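Local coordinates for protein inositol dehydrogenase (Lactobacillus casei, PDB 4MKX) that probably oxidises scyllo-inositol with NAD as cofactor, as a sugar-alcohol dehydrogenase of the Gfo/Idh/MocA family built on a Rossmann fold, at residues N132-L137 and N321-I326; Q96-L101 and E121-V126; A100-K105 and A128-L133; T17-I22 and K44-T49. One frame throughout, in Å; residues are numbered along the deposited sequence.

Contact 1 of 4, residues N132-L137 and N321-I326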
loop_
_atom_site.group_PDB
_atom_site.type_symbol
_atom_site.label_atom_id
_atom_site.label_comp_id
_atom_site.label_asym_id
_atom_site.label_seq_id
_atom_site.Cartn_x
_atom_site.Cartn_y
_atom_site.Cartn_z
ATOM N N ASN A 132 -36.544 -21.382 -23.640
ATOM C CA ASN A 132 -36.375 -22.477 -22.691
ATOM C C ASN A 132 -34.925 -22.956 -22.576
ATOM O O ASN A 132 -34.614 -23.833 -21.766
ATOM C CB ASN A 132 -37.299 -23.650 -23.050
ATOM C CG ASN A 132 -36.939 -24.307 -24.379
ATOM O OD1 ASN A 132 -36.586 -23.636 -25.351
ATOM N ND2 ASN A 132 -37.038 -25.629 -24.424
ATOM N N LEU A 133 -34.042 -22.393 -23.398
ATOM C CA LEU A 133 -32.632 -22.749 -23.343
ATOM C C LEU A 133 -31.840 -21.598 -22.741
ATOM O O LEU A 133 -32.152 -20.432 -22.980
ATOM C CB LEU A 133 -32.100 -23.083 -24.733
ATOM C CG LEU A 133 -32.797 -24.266 -25.409
ATOM C CD1 LEU A 133 -32.370 -24.393 -26.863
ATOM C CD2 LEU A 133 -32.489 -25.546 -24.652
ATOM N N LYS A 134 -30.835 -21.938 -21.946
ATOM C CA LYS A 134 -29.972 -20.941 -21.337
ATOM C C LYS A 134 -29.009 -20.374 -22.367
ATOM O O LYS A 134 -28.455 -21.117 -23.180
ATOM C CB LYS A 134 -29.180 -21.581 -20.193
ATOM C CG LYS A 134 -30.049 -22.132 -19.075
ATOM C CD LYS A 134 -31.000 -21.070 -18.555
ATOM C CE LYS A 134 -32.013 -21.665 -17.595
ATOM N NZ LYS A 134 -33.183 -20.761 -17.396
ATOM N N PHE A 135 -28.789 -19.061 -22.324
ATOM C CA PHE A 135 -27.748 -18.451 -23.144
ATOM C C PHE A 135 -26.936 -17.523 -22.253
ATOM O O PHE A 135 -27.504 -16.685 -21.556
ATOM C CB PHE A 135 -28.338 -17.655 -24.316
ATOM C CG PHE A 135 -27.322 -16.837 -25.045
ATOM C CD1 PHE A 135 -26.451 -17.429 -25.948
ATOM C CD2 PHE A 135 -27.215 -15.475 -24.802
ATOM C CE1 PHE A 135 -25.484 -16.675 -26.602
ATOM C CE2 PHE A 135 -26.258 -14.714 -25.446
ATOM C CZ PHE A 135 -25.397 -15.311 -26.356
ATOM N N GLN A 136 -25.614 -17.687 -22.268
ATOM C CA GLN A 136 -24.745 -16.913 -21.388
ATOM C C GLN A 136 -23.507 -16.442 -22.134
ATOM O O GLN A 136 -22.842 -17.231 -22.815
ATOM C CB GLN A 136 -24.351 -17.764 -20.170
ATOM C CG GLN A 136 -23.581 -17.004 -19.090
ATOM C CD GLN A 136 -23.385 -17.829 -17.837
ATOM O OE1 GLN A 136 -24.227 -18.656 -17.483
ATOM N NE2 GLN A 136 -22.261 -17.621 -17.161
ATOM N N LEU A 137 -23.189 -15.151 -21.991
ATOM C CA LEU A 137 -21.975 -14.584 -22.572
ATOM C C LEU A 137 -20.855 -14.511 -21.544
ATOM O O LEU A 137 -21.115 -14.219 -20.380
ATOM C CB LEU A 137 -22.258 -13.179 -23.098
ATOM C CG LEU A 137 -22.972 -13.208 -24.436
ATOM C CD1 LEU A 137 -23.628 -11.860 -24.706
ATOM C CD2 LEU A 137 -21.962 -13.549 -25.514
ATOM N N ASN A 321 -32.718 -24.290 -13.489
ATOM C CA ASN A 321 -33.577 -23.518 -14.384
ATOM C C ASN A 321 -33.712 -22.053 -13.975
ATOM O O ASN A 321 -34.819 -21.522 -13.897
ATOM C CB ASN A 321 -34.957 -24.177 -14.506
ATOM C CG ASN A 321 -35.741 -23.686 -15.712
ATOM O OD1 ASN A 321 -35.255 -22.872 -16.498
ATOM N ND2 ASN A 321 -36.961 -24.193 -15.868
ATOM N N GLN A 322 -32.580 -21.411 -13.702
ATOM C CA GLN A 322 -32.566 -19.984 -13.398
ATOM C C GLN A 322 -31.732 -19.211 -14.416
ATOM O O GLN A 322 -30.742 -19.725 -14.933
ATOM C CB GLN A 322 -32.060 -19.734 -11.969
ATOM C CG GLN A 322 -31.645 -18.284 -11.655
ATOM C CD GLN A 322 -32.767 -17.245 -11.811
ATOM O OE1 GLN A 322 -33.914 -17.569 -12.136
ATOM N NE2 GLN A 322 -32.425 -15.984 -11.575
ATOM N N ASP A 323 -32.147 -17.985 -14.719
ATOM C CA ASP A 323 -31.384 -17.134 -15.623
ATOM C C ASP A 323 -30.293 -16.365 -14.882
ATOM O O ASP A 323 -30.509 -15.854 -13.784
ATOM C CB ASP A 323 -32.308 -16.186 -16.396
ATOM C CG ASP A 323 -33.178 -16.916 -17.407
ATOM O OD1 ASP A 323 -32.629 -17.406 -18.421
ATOM O OD2 ASP A 323 -34.408 -16.999 -17.193
ATOM N N VAL A 324 -29.117 -16.304 -15.497
ATOM C CA VAL A 324 -27.939 -15.689 -14.892
ATOM C C VAL A 324 -27.959 -14.166 -15.052
ATOM O O VAL A 324 -27.407 -13.429 -14.228
ATOM C CB VAL A 324 -26.648 -16.328 -15.472
ATOM C CG1 VAL A 324 -25.428 -15.463 -15.235
ATOM C CG2 VAL A 324 -26.441 -17.724 -14.882
ATOM N N GLY A 325 -28.611 -13.689 -16.105
ATOM C CA GLY A 325 -28.818 -12.258 -16.258
ATOM C C GLY A 325 -27.842 -11.556 -17.183
ATOM O O GLY A 325 -27.771 -10.326 -17.202
ATOM N N ILE A 326 -27.082 -12.333 -17.945
ATOM C CA ILE A 326 -26.215 -11.777 -18.973
ATOM C C ILE A 326 -26.815 -12.123 -20.331
ATOM O O ILE A 326 -26.820 -13.287 -20.744
ATOM C CB ILE A 326 -24.784 -12.331 -18.868
ATOM C CG1 ILE A 326 -24.223 -12.086 -17.466
ATOM C CG2 ILE A 326 -23.887 -11.691 -19.915
ATOM C CD1 ILE A 326 -22.886 -12.756 -17.214
HETATM O O HOH W 1 -27.011 -15.408 -18.797
HETATM O O HOH W 2 -30.751 -17.590 -20.475
#
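Ile-326 packs its CG2 branch on Leu-137, 3.9 Å from CB, and this buried end is the tight part of the contact between the outermost strand 135-137 of the parallel sheet and the loop 321-326. Phe-139 and Phe-143 also touch the Ile-326 side chain. Next to it Gln-136, its chain extended with CG anti to the backbone N (chi1 -173°), lays its amide obliquely across Val-324, OE1 lying 3.5 Å from CG2; the amide nitrogen turns instead to a weak hydrogen bond with the carbonyl of Glu-310 in helix 304-319.

The other end is polar and opens toward solvent through Asn-321, Gln-322 and Asp-323. The Lys-134 chain is itself buried, bending at chi2 (-54°) to bring its end toward the loop, where it crosses the exposed Asn-321 and Asp-323 at about a right angle. NZ gives a hydrogen bond to Asn-321 OD1 at 3.1 Å, in the carbonyl plane, and forms a long salt bridge with Asp-323 OD1 at 3.6 Å. The same carboxylate oxygen accepts from a water at 2.8 Å, which takes the N-H of Phe-135. A second water joins Phe-135 O to Ile-326 N, filling in where the loop stands off the strand. An alanine in place of Lys-134 is likely to leave the Asp-323 carboxylate without this counter-charge and Asn-321 OD1 without this donor. Only one direct hydrogen bond spans the two segments, so the loop is held to the sheet edge by one ammonium group, bridging water and a small apolar patch rather than by strand pairing.

Contact 2 of 4, residues Q96-L101 and E121-V126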
loop_
_atom_site.group_PDB
_atom_site.type_symbol
_atom_site.label_atom_id
_atom_site.label_comp_id
_atom_site.label_asym_id
_atom_site.label_seq_id
_atom_site.Cartn_x
_atom_site.Cartn_y
_atom_site.Cartn_z
ATOM N N GLN A 96 -22.505 -20.417 -34.803
ATOM C CA GLN A 96 -22.435 -21.559 -33.890
ATOM C C GLN A 96 -23.480 -21.466 -32.774
ATOM O O GLN A 96 -24.074 -22.481 -32.386
ATOM C CB GLN A 96 -21.010 -21.747 -33.359
ATOM C CG GLN A 96 -20.019 -22.168 -34.451
ATOM C CD GLN A 96 -18.580 -22.167 -34.001
ATOM O OE1 GLN A 96 -18.253 -21.662 -32.926
ATOM N NE2 GLN A 96 -17.701 -22.726 -34.825
ATOM N N ILE A 97 -23.713 -20.258 -32.269
ATOM C CA ILE A 97 -24.808 -20.011 -31.333
ATOM C C ILE A 97 -26.161 -20.453 -31.934
ATOM O O ILE A 97 -26.920 -21.179 -31.298
ATOM C CB ILE A 97 -24.880 -18.526 -30.926
ATOM C CG1 ILE A 97 -23.735 -18.167 -29.981
ATOM C CG2 ILE A 97 -26.182 -18.225 -30.216
ATOM C CD1 ILE A 97 -23.577 -16.649 -29.833
ATOM N N GLU A 98 -26.461 -19.999 -33.148
ATOM C CA GLU A 98 -27.724 -20.347 -33.799
ATOM C C GLU A 98 -27.885 -21.849 -33.998
ATOM O O GLU A 98 -28.940 -22.413 -33.707
ATOM C CB GLU A 98 -27.866 -19.607 -35.134
ATOM C CG GLU A 98 -28.120 -18.112 -34.966
ATOM C CD GLU A 98 -28.274 -17.390 -36.285
ATOM O OE1 GLU A 98 -28.489 -18.060 -37.317
ATOM O OE2 GLU A 98 -28.182 -16.149 -36.289
ATOM N N SER A 99 -26.836 -22.490 -34.501
ATOM C CA SER A 99 -26.872 -23.926 -34.733
ATOM C C SER A 99 -27.083 -24.712 -33.447
ATOM O O SER A 99 -27.860 -25.671 -33.414
ATOM C CB SER A 99 -25.580 -24.379 -35.391
ATOM O OG SER A 99 -25.464 -25.785 -35.319
ATOM N N ALA A 100 -26.389 -24.314 -32.384
ATOM C CA ALA A 100 -26.520 -25.030 -31.124
ATOM C C ALA A 100 -27.931 -24.908 -30.564
ATOM O O ALA A 100 -28.498 -25.886 -30.080
ATOM C CB ALA A 100 -25.504 -24.519 -30.108
ATOM N N LEU A 101 -28.505 -23.712 -30.647
ATOM C CA LEU A 101 -29.843 -23.480 -30.124
ATOM C C LEU A 101 -30.875 -24.248 -30.946
ATOM O O LEU A 101 -31.816 -24.822 -30.393
ATOM C CB LEU A 101 -30.178 -21.986 -30.108
ATOM C CG LEU A 101 -29.439 -21.171 -29.053
ATOM C CD1 LEU A 101 -29.829 -19.693 -29.175
ATOM C CD2 LEU A 101 -29.755 -21.680 -27.664
ATOM N N GLU A 121 -28.516 -8.984 -34.561
ATOM C CA GLU A 121 -29.958 -8.904 -34.353
ATOM C C GLU A 121 -30.678 -10.157 -34.866
ATOM O O GLU A 121 -31.683 -10.576 -34.290
ATOM C CB GLU A 121 -30.527 -7.621 -34.974
ATOM C CG GLU A 121 -29.894 -6.368 -34.368
ATOM C CD GLU A 121 -30.698 -5.105 -34.607
ATOM O OE1 GLU A 121 -31.740 -5.177 -35.292
ATOM O OE2 GLU A 121 -30.287 -4.041 -34.099
ATOM N N HIS A 122 -30.139 -10.770 -35.915
ATOM C CA HIS A 122 -30.686 -12.029 -36.426
ATOM C C HIS A 122 -30.547 -13.103 -35.354
ATOM O O HIS A 122 -31.466 -13.883 -35.110
ATOM C CB HIS A 122 -29.946 -12.457 -37.692
ATOM C CG HIS A 122 -30.477 -13.713 -38.313
ATOM N ND1 HIS A 122 -30.033 -14.970 -37.956
ATOM C CD2 HIS A 122 -31.400 -13.905 -39.288
ATOM C CE1 HIS A 122 -30.668 -15.880 -38.676
ATOM N NE2 HIS A 122 -31.502 -15.259 -39.491
ATOM N N THR A 123 -29.399 -13.122 -34.689
ATOM C CA THR A 123 -29.170 -14.088 -33.616
ATOM C C THR A 123 -30.044 -13.819 -32.393
ATOM O O THR A 123 -30.527 -14.753 -31.758
ATOM C CB THR A 123 -27.684 -14.137 -33.232
ATOM O OG1 THR A 123 -26.930 -14.561 -34.374
ATOM C CG2 THR A 123 -27.446 -15.118 -32.076
ATOM N N GLN A 124 -30.238 -12.548 -32.051
ATOM C CA GLN A 124 -31.160 -12.196 -30.982
ATOM C C GLN A 124 -32.540 -12.798 -31.214
ATOM O O GLN A 124 -33.183 -13.252 -30.271
ATOM C CB GLN A 124 -31.278 -10.687 -30.846
ATOM C CG GLN A 124 -30.096 -10.056 -30.144
ATOM C CD GLN A 124 -30.255 -8.563 -30.021
ATOM O OE1 GLN A 124 -30.094 -7.838 -31.000
ATOM N NE2 GLN A 124 -30.583 -8.095 -28.821
ATOM N N GLN A 125 -32.993 -12.780 -32.463
ATOM C CA GLN A 125 -34.283 -13.379 -32.801
ATOM C C GLN A 125 -34.281 -14.892 -32.547
ATOM O O GLN A 125 -35.210 -15.421 -31.938
ATOM C CB GLN A 125 -34.647 -13.063 -34.252
ATOM C CG GLN A 125 -35.859 -13.822 -34.775
ATOM C CD GLN A 125 -37.162 -13.402 -34.113
ATOM O OE1 GLN A 125 -37.214 -12.434 -33.360
ATOM N NE2 GLN A 125 -38.232 -14.124 -34.416
ATOM N N VAL A 126 -33.232 -15.575 -33.003
ATOM C CA VAL A 126 -33.105 -17.018 -32.786
ATOM C C VAL A 126 -33.100 -17.328 -31.288
ATOM O O VAL A 126 -33.778 -18.243 -30.827
ATOM C CB VAL A 126 -31.846 -17.601 -33.465
ATOM C CG1 VAL A 126 -31.727 -19.090 -33.176
ATOM C CG2 VAL A 126 -31.893 -17.385 -34.964
#
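Glu-98 OE2 is gripped by two donors from the neighbouring helix, Thr-123 OG1 and His-122 ND1, each 2.8 Å away. The hydroxyl arrives on the anti side of the carboxylate, a little out of its plane, whereas the imidazole N-H comes from above that plane. Seen from the ring, the bond is well placed: OE2 lies in the plane of the His-122 imidazole and the N-H...O angle is 157°. The carboxylate and ring planes are turned 36° against each other. Glu-98 reaches this position through a chain extended beyond CG, which carries the acid across to the neighbouring helix. Two bonds to one oxygen limit the rotation of the carboxylate, and a protonated His-122 would probably add electrostatic attraction.

Beneath the polar grip the contact is apolar. The methylene CG of Glu-98 rests on Val-126 CG2 at 3.8 Å, and Ile-97 CG2 meets the methyl of Thr-123 at the same distance, the two side chains crossing at about a right angle. Leu-101 CD1 approaches Val-126 CG1 more loosely, at 4.5 Å. Ile-97 and Leu-101 also rest on Val-107 of strand 106-109. The helix axes run nearly parallel, 15° apart and 9.8 Å at closest approach, the arrangement of successive helices lying side by side on one face of the parallel sheet in a Rossmann fold.

Contact 3 of 4, residues A100-K105 and A128-L133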
loop_
_atom_site.group_PDB
_atom_site.type_symbol
_atom_site.label_atom_id
_atom_site.label_comp_id
_atom_site.label_asym_id
_atom_site.label_seq_id
_atom_site.Cartn_x
_atom_site.Cartn_y
_atom_site.Cartn_z
ATOM N N ALA A 100 -26.389 -24.314 -32.384
ATOM C CA ALA A 100 -26.520 -25.030 -31.124
ATOM C C ALA A 100 -27.931 -24.908 -30.564
ATOM O O ALA A 100 -28.498 -25.886 -30.080
ATOM C CB ALA A 100 -25.504 -24.519 -30.108
ATOM N N LEU A 101 -28.505 -23.712 -30.647
ATOM C CA LEU A 101 -29.843 -23.480 -30.124
ATOM C C LEU A 101 -30.875 -24.248 -30.946
ATOM O O LEU A 101 -31.816 -24.822 -30.393
ATOM C CB LEU A 101 -30.178 -21.986 -30.108
ATOM C CG LEU A 101 -29.439 -21.171 -29.053
ATOM C CD1 LEU A 101 -29.829 -19.693 -29.175
ATOM C CD2 LEU A 101 -29.755 -21.680 -27.664
ATOM N N ASN A 102 -30.683 -24.265 -32.260
ATOM C CA ASN A 102 -31.597 -24.985 -33.150
ATOM C C ASN A 102 -31.576 -26.496 -32.908
ATOM O O ASN A 102 -32.561 -27.191 -33.164
ATOM C CB ASN A 102 -31.289 -24.651 -34.615
ATOM C CG ASN A 102 -31.796 -23.269 -35.021
ATOM O OD1 ASN A 102 -32.850 -22.821 -34.561
ATOM N ND2 ASN A 102 -31.047 -22.588 -35.887
ATOM N N ALA A 103 -30.455 -27.003 -32.405
ATOM C CA ALA A 103 -30.337 -28.418 -32.088
ATOM C C ALA A 103 -30.664 -28.694 -30.628
ATOM O O ALA A 103 -30.416 -29.792 -30.125
ATOM C CB ALA A 103 -28.972 -28.919 -32.428
ATOM N N GLY A 104 -31.232 -27.698 -29.957
ATOM C CA GLY A 104 -31.711 -27.861 -28.597
ATOM C C GLY A 104 -30.629 -27.916 -27.528
ATOM O O GLY A 104 -30.796 -28.590 -26.512
ATOM N N LYS A 105 -29.525 -27.208 -27.738
ATOM C CA LYS A 105 -28.449 -27.199 -26.741
ATOM C C LYS A 105 -28.358 -25.849 -26.040
ATOM O O LYS A 105 -28.523 -24.797 -26.670
ATOM C CB LYS A 105 -27.103 -27.517 -27.393
ATOM C CG LYS A 105 -27.120 -28.728 -28.316
ATOM C CD LYS A 105 -27.626 -29.977 -27.605
ATOM C CE LYS A 105 -27.604 -31.184 -28.538
ATOM N NZ LYS A 105 -28.241 -32.391 -27.927
ATOM N N ALA A 128 -34.468 -15.565 -28.911
ATOM C CA ALA A 128 -35.807 -15.321 -28.384
ATOM C C ALA A 128 -36.761 -16.479 -28.699
ATOM O O ALA A 128 -37.735 -16.708 -27.977
ATOM C CB ALA A 128 -36.360 -14.017 -28.935
ATOM N N GLN A 129 -36.485 -17.196 -29.781
ATOM C CA GLN A 129 -37.329 -18.324 -30.177
ATOM C C GLN A 129 -36.988 -19.600 -29.413
ATOM O O GLN A 129 -37.627 -20.635 -29.607
ATOM C CB GLN A 129 -37.235 -18.567 -31.681
ATOM C CG GLN A 129 -37.861 -17.464 -32.519
ATOM C CD GLN A 129 -37.651 -17.659 -34.003
ATOM O OE1 GLN A 129 -36.565 -18.029 -34.445
ATOM N NE2 GLN A 129 -38.693 -17.404 -34.784
ATOM N N HIS A 130 -35.983 -19.516 -28.547
ATOM C CA HIS A 130 -35.574 -20.650 -27.728
ATOM C C HIS A 130 -35.455 -20.224 -26.272
ATOM O O HIS A 130 -34.418 -20.426 -25.635
ATOM C CB HIS A 130 -34.239 -21.213 -28.223
ATOM C CG HIS A 130 -34.321 -21.898 -29.551
ATOM N ND1 HIS A 130 -34.091 -21.243 -30.743
ATOM C CD2 HIS A 130 -34.593 -23.185 -29.877
ATOM C CE1 HIS A 130 -34.227 -22.092 -31.744
ATOM N NE2 HIS A 130 -34.527 -23.279 -31.246
ATOM N N ALA A 131 -36.525 -19.645 -25.740
ATOM C CA ALA A 131 -36.504 -19.073 -24.399
ATOM C C ALA A 131 -36.305 -20.120 -23.301
ATOM O O ALA A 131 -35.936 -19.786 -22.170
ATOM C CB ALA A 131 -37.773 -18.269 -24.150
ATOM N N ASN A 132 -36.544 -21.382 -23.640
ATOM C CA ASN A 132 -36.375 -22.477 -22.691
ATOM C C ASN A 132 -34.925 -22.956 -22.576
ATOM O O ASN A 132 -34.614 -23.833 -21.766
ATOM C CB ASN A 132 -37.299 -23.650 -23.050
ATOM C CG ASN A 132 -36.939 -24.307 -24.379
ATOM O OD1 ASN A 132 -36.586 -23.636 -25.351
ATOM N ND2 ASN A 132 -37.038 -25.629 -24.424
ATOM N N LEU A 133 -34.042 -22.393 -23.398
ATOM C CA LEU A 133 -32.632 -22.749 -23.343
ATOM C C LEU A 133 -31.840 -21.598 -22.741
ATOM O O LEU A 133 -32.152 -20.432 -22.980
ATOM C CB LEU A 133 -32.100 -23.083 -24.733
ATOM C CG LEU A 133 -32.797 -24.266 -25.409
ATOM C CD1 LEU A 133 -32.370 -24.393 -26.863
ATOM C CD2 LEU A 133 -32.489 -25.546 -24.652
#
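This is a surface contact of ring and aliphatic packing, where the C-terminal end of helix 93-102 meets the turn that leads from helix 117-128 to strand 135-137. The His-130 imidazole lies over the last turn of the first helix. Leu-101 CB sits over the ring face in a CH-pi contact, 4.2 Å from the centroid and 18° off the ring normal, and the carbonyl of Leu-101 covers the same ring, its O 3.3 Å from His-130 CD2. Asn-102 approaches the edge instead, OD1 being 3.2 Å from CE1 and the amide plane inclined at 63° to the ring. What fixes the imidazole is ND1, which is hydrogen-bonded to the backbone carbonyl of Val-126, one turn back in helix 117-128.

Beside the ring, Leu-133 slides past Leu-101 in the opposite direction, Leu-133 CD1 lying 3.9 Å from Leu-101 CD2. With CG anti to its carbonyl carbon (chi1 -61°), Leu-133 also lays CD1 against Gly-104 CA at 3.9 Å. Gly-104, at positive phi, is the C-prime residue of a Schellman motif: its N bonds to Leu-101 O at 3.0 Å and Lys-105 N bonds to Ala-100 O. The facing chain is shaped by a type I turn from His-130 to Leu-133. A serine in place of His-130 would probably uncover Leu-101 CB and leave the Val-126 carbonyl without its imidazole donor. The backbone bonds close each turn and His-130 ND1 is committed to Val-126, so what joins the segments is CH-pi and apolar packing.

Contact 4 of 4, residues T17-I22 and K44-T49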
loop_
_atom_site.group_PDB
_atom_site.type_symbol
_atom_site.label_atom_id
_atom_site.label_comp_id
_atom_site.label_asym_id
_atom_site.label_seq_id
_atom_site.Cartn_x
_atom_site.Cartn_y
_atom_site.Cartn_z
ATOM N N THR A 17 -25.818 -34.895 -14.361
ATOM C CA THR A 17 -24.566 -34.391 -14.895
ATOM C C THR A 17 -24.802 -33.768 -16.266
ATOM O O THR A 17 -25.334 -34.417 -17.165
ATOM C CB THR A 17 -23.548 -35.528 -15.038
ATOM O OG1 THR A 17 -23.331 -36.141 -13.760
ATOM C CG2 THR A 17 -22.230 -35.001 -15.567
ATOM N N ILE A 18 -24.404 -32.510 -16.421
ATOM C CA ILE A 18 -24.534 -31.809 -17.699
ATOM C C ILE A 18 -23.357 -32.188 -18.584
ATOM O O ILE A 18 -22.210 -31.947 -18.219
ATOM C CB ILE A 18 -24.525 -30.283 -17.496
ATOM C CG1 ILE A 18 -25.623 -29.861 -16.521
ATOM C CG2 ILE A 18 -24.673 -29.555 -18.835
ATOM C CD1 ILE A 18 -27.020 -30.204 -16.990
ATOM N N LYS A 19 -23.625 -32.784 -19.744
ATOM C CA LYS A 19 -22.543 -33.135 -20.661
ATOM C C LYS A 19 -22.321 -31.970 -21.615
ATOM O O LYS A 19 -23.267 -31.471 -22.214
ATOM C CB LYS A 19 -22.884 -34.403 -21.439
ATOM C CG LYS A 19 -22.928 -35.641 -20.565
ATOM C CD LYS A 19 -23.572 -36.816 -21.295
ATOM C CE LYS A 19 -23.713 -38.013 -20.367
ATOM N NZ LYS A 19 -24.988 -38.746 -20.610
ATOM N N ILE A 20 -21.071 -31.544 -21.749
ATOM C CA ILE A 20 -20.766 -30.322 -22.483
ATOM C C ILE A 20 -19.869 -30.613 -23.669
ATOM O O ILE A 20 -18.942 -31.412 -23.573
ATOM C CB ILE A 20 -20.068 -29.308 -21.545
ATOM C CG1 ILE A 20 -21.021 -28.961 -20.397
ATOM C CG2 ILE A 20 -19.639 -28.050 -22.308
ATOM C CD1 ILE A 20 -20.447 -28.011 -19.389
ATOM N N GLY A 21 -20.143 -29.971 -24.798
ATOM C CA GLY A 21 -19.210 -30.019 -25.908
ATOM C C GLY A 21 -18.580 -28.656 -26.088
ATOM O O GLY A 21 -19.238 -27.644 -25.883
ATOM N N ILE A 22 -17.308 -28.634 -26.467
ATOM C CA ILE A 22 -16.595 -27.383 -26.626
ATOM C C ILE A 22 -16.071 -27.248 -28.051
ATOM O O ILE A 22 -15.698 -28.235 -28.687
ATOM C CB ILE A 22 -15.442 -27.245 -25.588
ATOM C CG1 ILE A 22 -14.869 -25.825 -25.605
ATOM C CG2 ILE A 22 -14.334 -28.273 -25.833
ATOM C CD1 ILE A 22 -13.993 -25.507 -24.383
ATOM N N LYS A 44 -19.540 -32.742 -17.224
ATOM C CA LYS A 44 -18.605 -33.637 -17.869
ATOM C C LYS A 44 -18.242 -33.035 -19.214
ATOM O O LYS A 44 -19.126 -32.596 -19.948
ATOM C CB LYS A 44 -19.285 -34.987 -18.078
ATOM C CG LYS A 44 -18.479 -35.993 -18.861
ATOM C CD LYS A 44 -19.251 -37.301 -18.963
ATOM C CE LYS A 44 -18.537 -38.308 -19.853
ATOM N NZ LYS A 44 -17.131 -38.528 -19.425
ATOM N N LEU A 45 -16.953 -33.000 -19.540
ATOM C CA LEU A 45 -16.558 -32.595 -20.887
ATOM C C LEU A 45 -16.650 -33.821 -21.783
ATOM O O LEU A 45 -15.803 -34.713 -21.725
ATOM C CB LEU A 45 -15.147 -32.004 -20.912
ATOM C CG LEU A 45 -14.786 -31.308 -22.229
ATOM C CD1 LEU A 45 -15.642 -30.079 -22.429
ATOM C CD2 LEU A 45 -13.321 -30.945 -22.265
ATOM N N GLN A 46 -17.693 -33.851 -22.602
ATOM C CA GLN A 46 -18.059 -35.036 -23.370
ATOM C C GLN A 46 -17.490 -35.002 -24.782
ATOM O O GLN A 46 -17.046 -36.022 -25.317
ATOM C CB GLN A 46 -19.580 -35.138 -23.432
ATOM C CG GLN A 46 -20.089 -36.205 -24.390
ATOM C CD GLN A 46 -19.919 -37.613 -23.851
ATOM O OE1 GLN A 46 -19.559 -37.810 -22.691
ATOM N NE2 GLN A 46 -20.189 -38.600 -24.695
ATOM N N ALA A 47 -17.499 -33.818 -25.388
ATOM C CA ALA A 47 -17.122 -33.699 -26.789
ATOM C C ALA A 47 -16.301 -32.441 -27.038
ATOM O O ALA A 47 -16.416 -31.458 -26.302
ATOM C CB ALA A 47 -18.361 -33.692 -27.663
ATOM N N ALA A 48 -15.466 -32.484 -28.074
ATOM C CA ALA A 48 -14.683 -31.326 -28.494
ATOM C C ALA A 48 -14.696 -31.238 -30.015
ATOM O O ALA A 48 -14.688 -32.270 -30.699
ATOM C CB ALA A 48 -13.256 -31.423 -27.981
ATOM N N THR A 49 -14.733 -30.013 -30.538
ATOM C CA THR A 49 -14.629 -29.770 -31.979
ATOM C C THR A 49 -13.412 -28.908 -32.256
ATOM O O THR A 49 -13.216 -27.882 -31.606
ATOM C CB THR A 49 -15.856 -29.022 -32.520
ATOM O OG1 THR A 49 -17.014 -29.854 -32.410
ATOM C CG2 THR A 49 -15.662 -28.629 -33.990
#
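Ile-22 and Leu-45 form the apolar centre, with Ile-22 CG2 4.1 Å from Leu-45 CD1 and 4.0 Å from Ala-48 CB. With CG1 anti to the backbone N (chi1 -170°), Ile-22 holds this CG2 methyl between the backbone N and the carbonyl carbon, directed at the neighbouring strand. Ile-20 lies on the same face, which is covered by Ala-33 and Ile-36 of helix 27-38. On the reverse face Gly-21 lies beside Ala-47, and the Lys-19 and Gln-46 CB atoms meet at 3.9 Å.

Between these faces the two strands pair in parallel, 13° apart. Lys-44 O accepts from Ile-20 N at 2.9 Å with the donor nearly along the C=O axis, and Ile-22 O receives Thr-49 N at 2.7 Å. A beta bulge shifts the register by one residue between Ile-20 and Gly-21: there Ile-20 O takes Gln-46 N at 2.9 Å and, weakly, Ala-47 N at 3.3 Å.

At the polar edge the ends of the Lys-19 and Lys-44 chains lead away from the pair, and Lys-19 NZ makes a salt bridge with Asp-80. Gln-46 NE2 bonds to Glu-67, and the Thr-17 CG2 methyl touches Lys-44 CB. Strand 18-23, helix 27-38 and strand 43-49 make up a beta-alpha-beta unit, the opening of the Rossmann fold, whose glycine-rich turn after the first strand is consistent with dinucleotide binding.

Overall arrangement
Contact 4 lies in the interior of the parallel sheet and relies on main-chain pairing, whereas contact 1, partly buried, borders that sheet at its outermost strand 135-137 and relies on one lysine and bridging water. Contacts 2 and 3 follow the same helix, 93-102, with centres 8 Å apart and Ala-100 and Leu-101 in common: the first is buried and centred on a shared carboxylate oxygen, the second lies at the surface and is mostly packing. Asn-132 and Leu-133 lie in the segments of both contact 3 and contact 1, but Leu-133 packs across only the former. Contact 4 stays separate, about 6 Å from contact 2 between nearest atoms.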